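Bluetongue virus COAT protein VP7 (Bluetongue virus, PDB 1BVP) forms the trimeric capsomers of the bluetongue virus core, which assemble on an inner VP3 scaffold, and probably binds a host cell surface receptor. Local coordinates at residues Met68-Ala73 with Tyr84-Ala89; Asn38-Leu43 with Phe62-Asp67; His276-Leu281 with Leu311-Leu316; Thr289-Met294 with Arg304-Thr309; Arg7-Met12 with Ala106-Arg111. All blocks are in the same frame, centred on the assembly; numbering follows the deposited sequence.

All five contacts lie in the helical part of the chain and are largely buried; interaction 4 alone includes an exposed touching residue, Thr290. Interactions 1 and 2 share helix 55-73 and meet at Asp67, whose carboxylate serves both. Interactions 3 and 4 share helix 304-323, the first along its middle and the second at its N-terminal end. Interaction 5 joins helix 2-15 to helix 103-116, beside a neighbouring subunit. Interaction 2 is the one contact with a hydrogen bond between its segments. The others rest chiefly on leucine side chains, set against an amide and a phenol hydroxyl in interaction 1, an indole in 3, a serine in 4 and a carboxylate in 5.

Interaction 1: Met68-Ala73 with Tyr84-Ala89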
# COMPACT_ATOMS: atom_id res chain seq x y z
N MET A 68 -20.96 13.58 17.72
CA MET A 68 -20.54 14.26 16.51
C MET A 68 -20.21 13.31 15.39
O MET A 68 -20.56 13.58 14.24
CB MET A 68 -19.37 15.17 16.83
CG MET A 68 -19.77 16.35 17.68
SD MET A 68 -18.43 17.50 17.92
CE MET A 68 -19.39 18.90 18.41
N MET A 69 -19.56 12.20 15.72
CA MET A 69 -19.23 11.17 14.73
C MET A 69 -20.56 10.57 14.18
O MET A 69 -20.80 10.61 12.98
CB MET A 69 -18.37 10.10 15.41
CG MET A 69 -17.89 8.94 14.52
SD MET A 69 -19.04 7.54 14.48
CE MET A 69 -19.18 7.22 12.75
N LEU A 70 -21.48 10.17 15.06
CA LEU A 70 -22.73 9.60 14.59
C LEU A 70 -23.55 10.57 13.76
O LEU A 70 -24.10 10.18 12.73
CB LEU A 70 -23.57 9.05 15.75
CG LEU A 70 -22.83 7.98 16.57
CD1 LEU A 70 -23.57 7.62 17.82
CD2 LEU A 70 -22.53 6.74 15.71
N SER A 71 -23.59 11.83 14.16
CA SER A 71 -24.37 12.80 13.38
C SER A 71 -23.77 13.05 12.00
O SER A 71 -24.49 13.13 11.01
CB SER A 71 -24.56 14.12 14.14
OG SER A 71 -25.33 13.88 15.32
N ALA A 72 -22.45 13.14 11.92
CA ALA A 72 -21.82 13.38 10.63
C ALA A 72 -21.99 12.16 9.71
O ALA A 72 -22.08 12.33 8.49
CB ALA A 72 -20.33 13.70 10.81
N ALA A 73 -21.98 10.96 10.28
CA ALA A 73 -22.12 9.72 9.53
C ALA A 73 -23.57 9.39 9.18
O ALA A 73 -23.82 8.55 8.33
CB ALA A 73 -21.50 8.57 10.28
N TYR A 84 -24.72 6.20 28.09
CA TYR A 84 -24.71 7.15 27.00
C TYR A 84 -26.00 7.13 26.24
O TYR A 84 -26.55 6.07 25.91
CB TYR A 84 -23.55 6.85 26.05
CG TYR A 84 -23.67 7.47 24.66
CD1 TYR A 84 -23.33 8.81 24.44
CD2 TYR A 84 -24.13 6.74 23.57
CE1 TYR A 84 -23.45 9.41 23.19
CE2 TYR A 84 -24.26 7.34 22.30
CZ TYR A 84 -23.92 8.67 22.13
OH TYR A 84 -24.10 9.29 20.90
N THR A 85 -26.48 8.32 25.92
CA THR A 85 -27.69 8.46 25.13
C THR A 85 -27.38 9.44 24.01
O THR A 85 -26.94 10.54 24.25
CB THR A 85 -28.84 8.96 25.99
OG1 THR A 85 -28.92 8.13 27.16
CG2 THR A 85 -30.16 8.88 25.22
N GLN A 86 -27.56 9.00 22.78
CA GLN A 86 -27.26 9.86 21.65
C GLN A 86 -28.19 11.07 21.59
O GLN A 86 -29.40 10.93 21.71
CB GLN A 86 -27.33 9.03 20.36
CG GLN A 86 -27.30 9.81 19.05
CD GLN A 86 -27.27 8.91 17.83
OE1 GLN A 86 -27.54 7.71 17.93
NE2 GLN A 86 -26.95 9.47 16.68
N HIS A 87 -27.60 12.24 21.34
CA HIS A 87 -28.32 13.50 21.23
C HIS A 87 -28.42 13.90 19.81
O HIS A 87 -27.48 14.44 19.27
CB HIS A 87 -27.61 14.60 22.00
CG HIS A 87 -27.51 14.31 23.45
ND1 HIS A 87 -28.54 14.57 24.33
CD2 HIS A 87 -26.58 13.60 24.15
CE1 HIS A 87 -28.26 14.03 25.50
NE2 HIS A 87 -27.08 13.43 25.42
N MET A 88 -29.61 13.73 19.27
CA MET A 88 -29.90 14.05 17.88
C MET A 88 -29.71 15.52 17.52
O MET A 88 -29.47 15.86 16.35
CB MET A 88 -31.32 13.59 17.56
CG MET A 88 -31.61 12.16 18.01
SD MET A 88 -30.53 10.99 17.16
CE MET A 88 -30.97 11.33 15.35
N ALA A 89 -29.81 16.40 18.52
CA ALA A 89 -29.62 17.84 18.27
C ALA A 89 -28.20 18.19 17.81
O ALA A 89 -27.96 19.32 17.34
CB ALA A 89 -29.93 18.62 19.53
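The phenol ring of Tyr84 carries the backbone N of Gln86 over one face, 3.6 Å above the plane and displaced toward the rim, while Leu70 approaches its hydroxyl end obliquely. This is a loop-on-helix contact in the helical domain: residues 84-89 run past the C-terminal part of helix 55-73. A second flat group, the side-chain amide of Gln86, lies with one face against Leu70. On that face Leu70 CB is 3.5 Å from Gln86 NE2, and Leu70 CD1 is 3.9 Å from Gln86 CD. The glutamine reaches the helix because its chain is extended, with CG anti to the backbone N (chi1 169°).

The amide's polar atoms are bound beyond the contact, OE1 to Val77 N and Asn76 ND2 and NE2 to the carbonyl of Ile75. These bonds hold the plane that Leu70 packs against and tie the chain just after the helix to the loop. Tyr84 OH is bonded to Asp67 OD1, one turn before Ser71 on the same helix, so the leucine meets a hydroxyl already engaged. Leu70 and Tyr84 come from opposite directions, and their closest approach is 3.5 Å, between Leu70 CD1 and Tyr84 OH.

Interaction 2: Asn38-Leu43 with Phe62-Asp67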
# COMPACT_ATOMS: atom_id res chain seq x y z
N ASN A 38 -19.04 25.15 23.46
CA ASN A 38 -20.07 26.08 23.88
C ASN A 38 -21.37 25.75 23.10
O ASN A 38 -22.41 25.53 23.72
CB ASN A 38 -19.56 27.53 23.72
CG ASN A 38 -20.62 28.60 24.12
OD1 ASN A 38 -20.76 28.89 25.30
ND2 ASN A 38 -21.33 29.18 23.14
N ARG A 39 -21.33 25.66 21.76
CA ARG A 39 -22.56 25.34 21.00
C ARG A 39 -23.15 24.02 21.47
O ARG A 39 -24.34 23.90 21.74
CB ARG A 39 -22.29 25.24 19.52
CG ARG A 39 -22.60 26.47 18.74
CD ARG A 39 -24.05 26.86 18.88
NE ARG A 39 -24.88 26.41 17.76
CZ ARG A 39 -26.11 26.85 17.53
NH1 ARG A 39 -26.65 27.75 18.33
NH2 ARG A 39 -26.79 26.42 16.47
N TYR A 40 -22.27 23.03 21.59
CA TYR A 40 -22.67 21.72 22.00
C TYR A 40 -23.38 21.72 23.35
O TYR A 40 -24.51 21.25 23.44
CB TYR A 40 -21.44 20.82 22.04
CG TYR A 40 -21.78 19.39 22.36
CD1 TYR A 40 -22.42 18.57 21.41
CD2 TYR A 40 -21.53 18.87 23.63
CE1 TYR A 40 -22.80 17.27 21.73
CE2 TYR A 40 -21.90 17.57 23.96
CZ TYR A 40 -22.53 16.79 23.02
OH TYR A 40 -22.90 15.52 23.36
N ASN A 41 -22.73 22.22 24.39
CA ASN A 41 -23.35 22.26 25.72
C ASN A 41 -24.68 23.03 25.71
O ASN A 41 -25.67 22.63 26.34
CB ASN A 41 -22.38 22.84 26.73
CG ASN A 41 -21.29 21.85 27.11
OD1 ASN A 41 -20.26 22.23 27.66
ND2 ASN A 41 -21.51 20.57 26.84
N GLY A 42 -24.76 24.06 24.88
CA GLY A 42 -25.99 24.82 24.81
C GLY A 42 -27.19 24.12 24.23
O GLY A 42 -28.28 24.22 24.79
N LEU A 43 -27.03 23.46 23.09
CA LEU A 43 -28.13 22.75 22.43
C LEU A 43 -28.43 21.37 23.01
O LEU A 43 -29.48 20.80 22.77
CB LEU A 43 -27.82 22.59 20.95
CG LEU A 43 -27.78 23.80 20.03
CD1 LEU A 43 -27.51 23.31 18.62
CD2 LEU A 43 -29.11 24.50 20.06
N PHE A 62 -15.78 12.48 25.52
CA PHE A 62 -15.83 11.38 24.58
C PHE A 62 -17.24 11.24 24.02
O PHE A 62 -17.42 11.03 22.81
CB PHE A 62 -15.40 10.06 25.20
CG PHE A 62 -15.45 8.93 24.23
CD1 PHE A 62 -14.50 8.83 23.22
CD2 PHE A 62 -16.52 8.04 24.24
CE1 PHE A 62 -14.61 7.87 22.21
CE2 PHE A 62 -16.65 7.07 23.24
CZ PHE A 62 -15.70 6.99 22.22
N PHE A 63 -18.26 11.38 24.88
CA PHE A 63 -19.63 11.28 24.40
C PHE A 63 -19.94 12.37 23.42
O PHE A 63 -20.73 12.17 22.50
CB PHE A 63 -20.61 11.31 25.54
CG PHE A 63 -20.51 10.12 26.44
CD1 PHE A 63 -20.03 8.90 25.97
CD2 PHE A 63 -20.92 10.21 27.77
CE1 PHE A 63 -19.95 7.79 26.82
CE2 PHE A 63 -20.84 9.11 28.62
CZ PHE A 63 -20.36 7.90 28.15
N MET A 64 -19.28 13.52 23.56
CA MET A 64 -19.52 14.64 22.65
C MET A 64 -18.97 14.25 21.28
O MET A 64 -19.57 14.52 20.25
CB MET A 64 -18.82 15.91 23.15
CG MET A 64 -18.97 17.05 22.18
SD MET A 64 -17.99 18.46 22.54
CE MET A 64 -16.27 17.88 22.33
N CYS A 65 -17.81 13.61 21.29
CA CYS A 65 -17.19 13.15 20.06
C CYS A 65 -18.02 12.05 19.40
O CYS A 65 -18.26 12.08 18.18
CB CYS A 65 -15.82 12.65 20.38
SG CYS A 65 -14.71 14.00 20.71
N LEU A 66 -18.51 11.11 20.22
CA LEU A 66 -19.36 10.05 19.72
C LEU A 66 -20.60 10.65 19.05
O LEU A 66 -20.96 10.29 17.93
CB LEU A 66 -19.76 9.13 20.86
CG LEU A 66 -20.60 7.88 20.55
CD1 LEU A 66 -20.06 7.11 19.36
CD2 LEU A 66 -20.59 7.00 21.78
N ASP A 67 -21.22 11.64 19.70
CA ASP A 67 -22.40 12.29 19.13
C ASP A 67 -22.10 12.91 17.79
O ASP A 67 -22.90 12.83 16.86
CB ASP A 67 -22.93 13.40 20.04
CG ASP A 67 -23.95 12.90 21.05
OD1 ASP A 67 -24.52 11.81 20.85
OD2 ASP A 67 -24.18 13.61 22.04
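Tyr40 crosses Met64 obliquely, its ring laid under the methionine chain, and meets Asp67 at about a right angle. The contact is a helix-helix crossing in the helical domain: the short segments of helices 27-44 and 55-73 stand nearly perpendicular, at 87°, and their axes come no closer than 11.8 Å. Tyrosine spans this wide gap, with CG anti to the backbone N of Tyr40, which sends the ring outward to the other helix.

Met64 CG sits over the middle of the Tyr40 ring, 3.4 Å from the centroid and only 10° off the normal, a CH-pi contact. Met64 SD follows on a more slanted line, 4.2 Å from the centroid of the Tyr40 ring, adding a Met-aromatic component. Beyond the ring, the phenol reaches Asp67 OD2 edge-on, the oxygen lying in the ring plane, while ring and carboxylate planes are turned 50° apart.

The carboxylate is a buried hub. OD2 also forms a salt bridge with Arg46, which bonds to the phenol oxygen too, while OD1 is taken by Tyr84 and the backbone N of His87. The positive charge of Arg46 would be expected to favour an ionised aspartate. Tyr40 OH donates to Asp67 OD2 at 2.7 Å, on the anti side of the carboxylate.

Interaction 3: His276-Leu281 with Leu311-Leu316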
# COMPACT_ATOMS: atom_id res chain seq x y z
N HIS A 276 -12.78 -4.46 25.36
CA HIS A 276 -14.16 -4.88 25.15
C HIS A 276 -15.16 -3.80 24.86
O HIS A 276 -16.12 -4.03 24.13
CB HIS A 276 -14.66 -5.73 26.30
CG HIS A 276 -13.91 -7.02 26.44
ND1 HIS A 276 -12.80 -7.15 27.24
CD2 HIS A 276 -14.08 -8.21 25.81
CE1 HIS A 276 -12.30 -8.37 27.10
NE2 HIS A 276 -13.06 -9.03 26.24
N THR A 277 -14.93 -2.62 25.43
CA THR A 277 -15.84 -1.52 25.22
C THR A 277 -15.72 -0.99 23.79
O THR A 277 -16.73 -0.85 23.06
CB THR A 277 -15.60 -0.43 26.28
OG1 THR A 277 -15.82 -1.00 27.58
CG2 THR A 277 -16.55 0.75 26.09
N TRP A 278 -14.49 -0.78 23.33
CA TRP A 278 -14.32 -0.29 21.98
C TRP A 278 -14.86 -1.32 21.00
O TRP A 278 -15.55 -1.00 20.01
CB TRP A 278 -12.86 -0.04 21.71
CG TRP A 278 -12.65 0.25 20.28
CD1 TRP A 278 -12.09 -0.57 19.34
CD2 TRP A 278 -13.12 1.39 19.59
NE1 TRP A 278 -12.20 -0.02 18.10
CE2 TRP A 278 -12.84 1.19 18.22
CE3 TRP A 278 -13.77 2.57 19.99
CZ2 TRP A 278 -13.18 2.13 17.24
CZ3 TRP A 278 -14.12 3.50 19.02
CH2 TRP A 278 -13.82 3.27 17.66
N HIS A 279 -14.50 -2.56 21.26
CA HIS A 279 -14.94 -3.65 20.43
C HIS A 279 -16.49 -3.67 20.37
O HIS A 279 -17.09 -3.70 19.28
CB HIS A 279 -14.34 -4.93 20.99
CG HIS A 279 -14.56 -6.11 20.11
ND1 HIS A 279 -14.10 -6.16 18.81
CD2 HIS A 279 -15.31 -7.23 20.29
CE1 HIS A 279 -14.56 -7.25 18.23
NE2 HIS A 279 -15.30 -7.92 19.11
N GLY A 280 -17.13 -3.56 21.53
CA GLY A 280 -18.59 -3.54 21.57
C GLY A 280 -19.20 -2.33 20.86
O GLY A 280 -20.16 -2.45 20.09
N LEU A 281 -18.63 -1.15 21.13
CA LEU A 281 -19.09 0.11 20.55
C LEU A 281 -18.93 0.11 19.03
O LEU A 281 -19.87 0.48 18.29
CB LEU A 281 -18.24 1.24 21.13
CG LEU A 281 -18.69 2.69 21.40
CD1 LEU A 281 -17.59 3.61 20.90
CD2 LEU A 281 -19.99 3.05 20.76
N LEU A 311 -13.45 6.58 7.98
CA LEU A 311 -12.55 7.67 8.39
C LEU A 311 -12.95 8.27 9.73
O LEU A 311 -12.13 8.41 10.64
CB LEU A 311 -12.53 8.76 7.34
CG LEU A 311 -11.94 8.24 6.04
CD1 LEU A 311 -11.83 9.39 5.08
CD2 LEU A 311 -10.57 7.61 6.32
N LEU A 312 -14.24 8.58 9.86
CA LEU A 312 -14.78 9.14 11.07
C LEU A 312 -14.58 8.18 12.28
O LEU A 312 -14.12 8.59 13.36
CB LEU A 312 -16.25 9.47 10.83
CG LEU A 312 -16.75 10.92 10.60
CD1 LEU A 312 -15.72 11.81 10.01
CD2 LEU A 312 -17.99 10.92 9.75
N LEU A 313 -14.84 6.89 12.07
CA LEU A 313 -14.65 5.92 13.15
C LEU A 313 -13.19 5.76 13.54
O LEU A 313 -12.88 5.57 14.70
CB LEU A 313 -15.20 4.58 12.74
CG LEU A 313 -16.32 3.99 13.57
CD1 LEU A 313 -16.46 2.56 13.10
CD2 LEU A 313 -16.03 4.02 15.07
N SER A 314 -12.28 5.82 12.56
CA SER A 314 -10.85 5.70 12.83
C SER A 314 -10.38 6.83 13.73
O SER A 314 -9.65 6.61 14.71
CB SER A 314 -10.07 5.72 11.51
OG SER A 314 -8.72 5.42 11.78
N THR A 315 -10.82 8.05 13.42
CA THR A 315 -10.50 9.20 14.24
C THR A 315 -11.11 9.00 15.64
O THR A 315 -10.42 9.20 16.65
CB THR A 315 -11.04 10.48 13.61
OG1 THR A 315 -10.52 10.58 12.28
CG2 THR A 315 -10.59 11.71 14.39
N LEU A 316 -12.37 8.59 15.72
CA LEU A 316 -12.98 8.36 17.03
C LEU A 316 -12.18 7.34 17.84
O LEU A 316 -12.08 7.46 19.07
CB LEU A 316 -14.43 7.92 16.90
CG LEU A 316 -15.22 7.73 18.20
CD1 LEU A 316 -15.48 9.08 18.83
CD2 LEU A 316 -16.58 7.07 17.88
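This is an apolar contact between two helices, in which the indole of Trp278 bridges helix 276-286 to the middle of helix 304-323 inside the helical domain. The backbones stay well apart: the nearest pair of CA atoms, those of Trp278 and Leu316, are 10.1 Å from each other, and one large side chain reaches across. With CG anti to its backbone N (chi1 170°), Trp278 extends its six-membered ring toward the other helix, so that the far corner of the indole, CH2, does the touching.

Leu313 meets that corner from an oblique direction. Its CD2 methyl lies 3.5 Å from Trp278 CH2 and 4.1 Å from Trp278 CZ2. Leu316, one turn further on, packs more loosely beside the same ring, its CG being 4.4 Å from Trp278 CZ3. The indole corner therefore abuts two leucines one turn apart, and no hydrogen bond links the segments. On helix 304-323 the hydroxyl of Thr315 turns back to Leu311 O, a carbonyl that also accepts from Thr315 N; this polar group is thus satisfied within its own helix.

The indole also forms a cation-pi contact with Arg274. Helix 304-323 runs through the middle of the bundle, with Trp278 as the main link from helix 276-286 between these two segments. On its other sides Leu313 touches Val270 of helix 263-271, and Leu316 packs against Phe62, Cys65 and Leu66 of helix 55-73.

Interaction 4: Thr289-Met294 with Arg304-Thr309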
# COMPACT_ATOMS: atom_id res chain seq x y z
N THR A 289 -24.71 -0.04 9.46
CA THR A 289 -24.17 0.25 8.14
C THR A 289 -24.09 -1.02 7.27
O THR A 289 -24.47 -2.12 7.70
CB THR A 289 -22.74 0.85 8.26
OG1 THR A 289 -21.81 -0.17 8.65
CG2 THR A 289 -22.71 1.96 9.34
N THR A 290 -23.58 -0.87 6.06
CA THR A 290 -23.45 -2.01 5.15
C THR A 290 -22.07 -2.63 5.25
O THR A 290 -21.72 -3.52 4.48
CB THR A 290 -23.74 -1.62 3.70
OG1 THR A 290 -23.00 -0.45 3.36
CG2 THR A 290 -25.22 -1.33 3.54
N LEU A 291 -21.30 -2.16 6.23
CA LEU A 291 -19.97 -2.64 6.47
C LEU A 291 -20.01 -3.77 7.48
O LEU A 291 -20.93 -3.87 8.29
CB LEU A 291 -19.14 -1.51 7.07
CG LEU A 291 -18.15 -0.58 6.36
CD1 LEU A 291 -18.12 -0.75 4.90
CD2 LEU A 291 -18.52 0.84 6.74
N PRO A 292 -19.07 -4.73 7.36
CA PRO A 292 -19.05 -5.83 8.32
C PRO A 292 -18.74 -5.22 9.70
O PRO A 292 -17.98 -4.25 9.81
CB PRO A 292 -17.91 -6.72 7.81
CG PRO A 292 -17.15 -5.86 6.83
CD PRO A 292 -18.22 -5.03 6.20
N ASN A 293 -19.33 -5.78 10.74
CA ASN A 293 -19.16 -5.26 12.07
C ASN A 293 -17.90 -5.64 12.84
O ASN A 293 -17.60 -5.02 13.86
CB ASN A 293 -20.43 -5.48 12.88
CG ASN A 293 -20.64 -6.93 13.24
OD1 ASN A 293 -19.75 -7.78 13.06
ND2 ASN A 293 -21.82 -7.24 13.76
N MET A 294 -17.19 -6.69 12.44
CA MET A 294 -15.95 -6.99 13.18
C MET A 294 -14.76 -7.50 12.41
O MET A 294 -13.67 -7.64 12.96
CB MET A 294 -16.16 -7.75 14.49
CG MET A 294 -17.00 -8.99 14.48
SD MET A 294 -17.01 -9.61 16.16
CE MET A 294 -18.61 -9.14 16.71
N ARG A 304 -19.55 6.96 -0.80
CA ARG A 304 -19.20 8.01 0.13
C ARG A 304 -19.47 7.65 1.59
O ARG A 304 -18.57 7.77 2.44
CB ARG A 304 -19.99 9.27 -0.23
CG ARG A 304 -19.67 10.46 0.64
CD ARG A 304 -20.49 11.67 0.25
NE ARG A 304 -20.29 12.80 1.16
CZ ARG A 304 -20.83 12.87 2.38
NH1 ARG A 304 -21.60 11.88 2.83
NH2 ARG A 304 -20.61 13.94 3.13
N ASP A 305 -20.66 7.14 1.87
CA ASP A 305 -21.02 6.82 3.25
C ASP A 305 -20.08 5.86 3.96
O ASP A 305 -19.61 6.14 5.08
CB ASP A 305 -22.46 6.32 3.34
CG ASP A 305 -23.50 7.41 3.01
OD1 ASP A 305 -23.19 8.64 2.93
OD2 ASP A 305 -24.67 7.00 2.83
N SER A 306 -19.77 4.74 3.31
CA SER A 306 -18.89 3.76 3.91
C SER A 306 -17.52 4.34 4.16
O SER A 306 -16.98 4.19 5.27
CB SER A 306 -18.77 2.56 3.00
OG SER A 306 -20.07 2.12 2.72
N ILE A 307 -16.96 5.00 3.15
CA ILE A 307 -15.64 5.58 3.31
C ILE A 307 -15.62 6.59 4.46
O ILE A 307 -14.74 6.54 5.33
CB ILE A 307 -15.19 6.25 2.04
CG1 ILE A 307 -15.23 5.25 0.88
CG2 ILE A 307 -13.80 6.79 2.24
CD1 ILE A 307 -14.25 4.08 1.05
N LEU A 308 -16.61 7.48 4.48
CA LEU A 308 -16.71 8.50 5.51
C LEU A 308 -16.79 7.88 6.89
O LEU A 308 -16.06 8.28 7.82
CB LEU A 308 -17.98 9.29 5.30
CG LEU A 308 -17.90 10.81 5.32
CD1 LEU A 308 -19.14 11.27 6.03
CD2 LEU A 308 -16.68 11.31 6.02
N THR A 309 -17.71 6.93 7.04
CA THR A 309 -17.89 6.24 8.30
C THR A 309 -16.58 5.61 8.80
O THR A 309 -16.27 5.64 9.99
CB THR A 309 -18.98 5.17 8.17
OG1 THR A 309 -20.22 5.78 7.75
CG2 THR A 309 -19.19 4.47 9.47
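Two hydroxyls, Thr290 OG1 and Ser306 OG, face each other across this contact without bonding, 3.9 Å apart, and no hydrogen bond joins the segments although both are rich in serine and threonine. Three of the hydroxyls have partners close by in the chain. Ser306 OG bonds to Asp303 OD1, just ahead of its helix, and Thr309 OG1 reaches back 2.8 Å to Asp305 O, a carbonyl that also accepts from Thr309 N. The hydroxyl comes to it from above the carbonyl plane.

On the loop side, Thr289 OG1 accepts from the backbone N of Leu291 at 3.2 Å, an ST turn, and is bonded to Leu286 O as well. Within this turn Thr289 and Leu291 both direct their CB atoms at the helix. The contact itself is made mostly by carbon. Leu291 lays both methyls against one side of Ser306: Leu291 CD1 is 3.9 Å from Ser306 CB, and Leu291 CD2 is 4.0 Å from Ser306 O. Nearby, the methyls of Thr289 and Thr309 meet, CG2 to CG2, at 4.3 Å.

The loop is thereby laid against the first turns of helix 304-323, only ten residues further along the chain. Leu291 also touches Leu286 of helix 276-286 and Tyr271 of helix 263-271, while the other side of helix 304-323 packs through Ile307 and Leu308 onto helix 103-116.

Interaction 5: Arg7-Met12 with Ala106-Arg111; sequences RALTVM and ANEIAR
Helix-helix packing in the helical domain, next to the trimer interface, brings Leu9 of helix 2-15 against Glu108 and Ile109 of helix 103-116. One methyl carries the contact. Leu9 CD2 sits almost squarely over one face of the Glu108 carboxylate, 3.6 Å from Glu108 CD and 3.7 Å from Glu108 OE2, so a methyl lies on the flat of a carboxylate. The glutamate reaches this place with CG anti to its backbone N (chi1 158°) and an extended chain beyond, crossing the leucine obliquely. Its apolar stem joins in, with Glu108 CG 4.0 Å from Leu9 CD2.

The other methyl of Leu9, CD1, points into the bundle, where it packs on Leu312 and Thr315 of helix 304-323. Glu108 in turn touches Leu311 of that helix, so three helices converge here.

Helix 103-116 also faces a neighbouring subunit. Arg111 makes salt bridges with Asp318 and Glu266 of that subunit, and Asn107 ND2 bonds to the carbonyl of its Arg13, so the helix that meets helix 2-15 also lies at the subunit interface. Beside the glutamate, Ile109 adds a purely apolar touch, its CD1 lying 3.9 Å from Leu9 CD2.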
# COMPACT_ATOMS: atom_id res chain seq x y z
N ARG A 7 -16.33 19.60 10.16
CA ARG A 7 -16.40 20.07 11.54
C ARG A 7 -16.23 18.97 12.57
O ARG A 7 -15.43 19.13 13.52
CB ARG A 7 -17.67 20.85 11.82
CG ARG A 7 -17.65 22.16 11.08
CD ARG A 7 -18.92 22.93 11.29
NE ARG A 7 -18.91 24.13 10.47
CZ ARG A 7 -19.83 24.40 9.55
NH1 ARG A 7 -20.83 23.56 9.35
NH2 ARG A 7 -19.74 25.49 8.80
N ALA A 8 -16.96 17.87 12.40
CA ALA A 8 -16.86 16.75 13.35
C ALA A 8 -15.41 16.27 13.44
O ALA A 8 -14.84 16.09 14.53
CB ALA A 8 -17.75 15.66 12.95
N LEU A 9 -14.79 16.12 12.27
CA LEU A 9 -13.41 15.69 12.15
C LEU A 9 -12.45 16.65 12.86
O LEU A 9 -11.51 16.22 13.57
CB LEU A 9 -13.08 15.66 10.67
CG LEU A 9 -12.04 14.71 10.10
CD1 LEU A 9 -12.41 13.29 10.51
CD2 LEU A 9 -12.10 14.85 8.59
N THR A 10 -12.65 17.95 12.61
CA THR A 10 -11.85 19.01 13.23
C THR A 10 -11.93 18.95 14.75
O THR A 10 -10.90 18.97 15.43
CB THR A 10 -12.34 20.37 12.82
OG1 THR A 10 -12.12 20.54 11.42
CG2 THR A 10 -11.56 21.43 13.57
N VAL A 11 -13.15 18.85 15.27
CA VAL A 11 -13.35 18.78 16.71
C VAL A 11 -12.74 17.55 17.35
O VAL A 11 -12.13 17.64 18.43
CB VAL A 11 -14.82 18.83 17.07
CG1 VAL A 11 -14.99 18.67 18.54
CG2 VAL A 11 -15.43 20.13 16.55
N MET A 12 -12.93 16.40 16.70
CA MET A 12 -12.39 15.14 17.24
C MET A 12 -10.88 15.15 17.24
O MET A 12 -10.27 14.72 18.22
CB MET A 12 -12.88 13.93 16.50
CG MET A 12 -14.37 13.75 16.50
SD MET A 12 -14.75 12.07 15.89
CE MET A 12 -14.78 12.31 14.16
N ALA A 106 -10.86 19.79 5.79
CA ALA A 106 -11.57 20.22 4.60
C ALA A 106 -11.07 19.44 3.41
O ALA A 106 -11.84 18.93 2.62
CB ALA A 106 -11.32 21.72 4.36
N ASN A 107 -9.76 19.39 3.27
CA ASN A 107 -9.13 18.69 2.17
C ASN A 107 -9.38 17.19 2.17
O ASN A 107 -9.56 16.56 1.14
CB ASN A 107 -7.64 19.01 2.14
CG ASN A 107 -7.36 20.36 1.52
OD1 ASN A 107 -7.12 20.47 0.32
ND2 ASN A 107 -7.44 21.40 2.31
N GLU A 108 -9.44 16.61 3.36
CA GLU A 108 -9.74 15.21 3.49
C GLU A 108 -11.18 14.90 3.02
O GLU A 108 -11.42 13.98 2.24
CB GLU A 108 -9.46 14.81 4.91
CG GLU A 108 -10.18 13.59 5.34
CD GLU A 108 -9.64 13.06 6.67
OE1 GLU A 108 -8.62 13.67 7.18
OE2 GLU A 108 -10.23 12.02 7.16
N ILE A 109 -12.14 15.73 3.41
CA ILE A 109 -13.52 15.52 2.98
C ILE A 109 -13.65 15.75 1.47
O ILE A 109 -14.43 15.08 0.79
CB ILE A 109 -14.51 16.44 3.71
CG1 ILE A 109 -14.42 16.20 5.22
CG2 ILE A 109 -15.93 16.13 3.30
CD1 ILE A 109 -14.67 14.76 5.65
N ALA A 110 -12.92 16.71 0.92
CA ALA A 110 -13.01 16.98 -0.52
C ALA A 110 -12.55 15.73 -1.27
O ALA A 110 -13.08 15.39 -2.34
CB ALA A 110 -12.14 18.15 -0.89
N ARG A 111 -11.53 15.08 -0.73
CA ARG A 111 -11.06 13.87 -1.33
C ARG A 111 -12.14 12.79 -1.29
O ARG A 111 -12.46 12.18 -2.31
CB ARG A 111 -9.84 13.34 -0.63
CG ARG A 111 -9.28 12.25 -1.47
CD ARG A 111 -8.71 12.86 -2.76
NE ARG A 111 -7.36 12.37 -2.80
CZ ARG A 111 -6.27 13.11 -2.85
NH1 ARG A 111 -6.34 14.42 -2.93
NH2 ARG A 111 -5.11 12.52 -2.66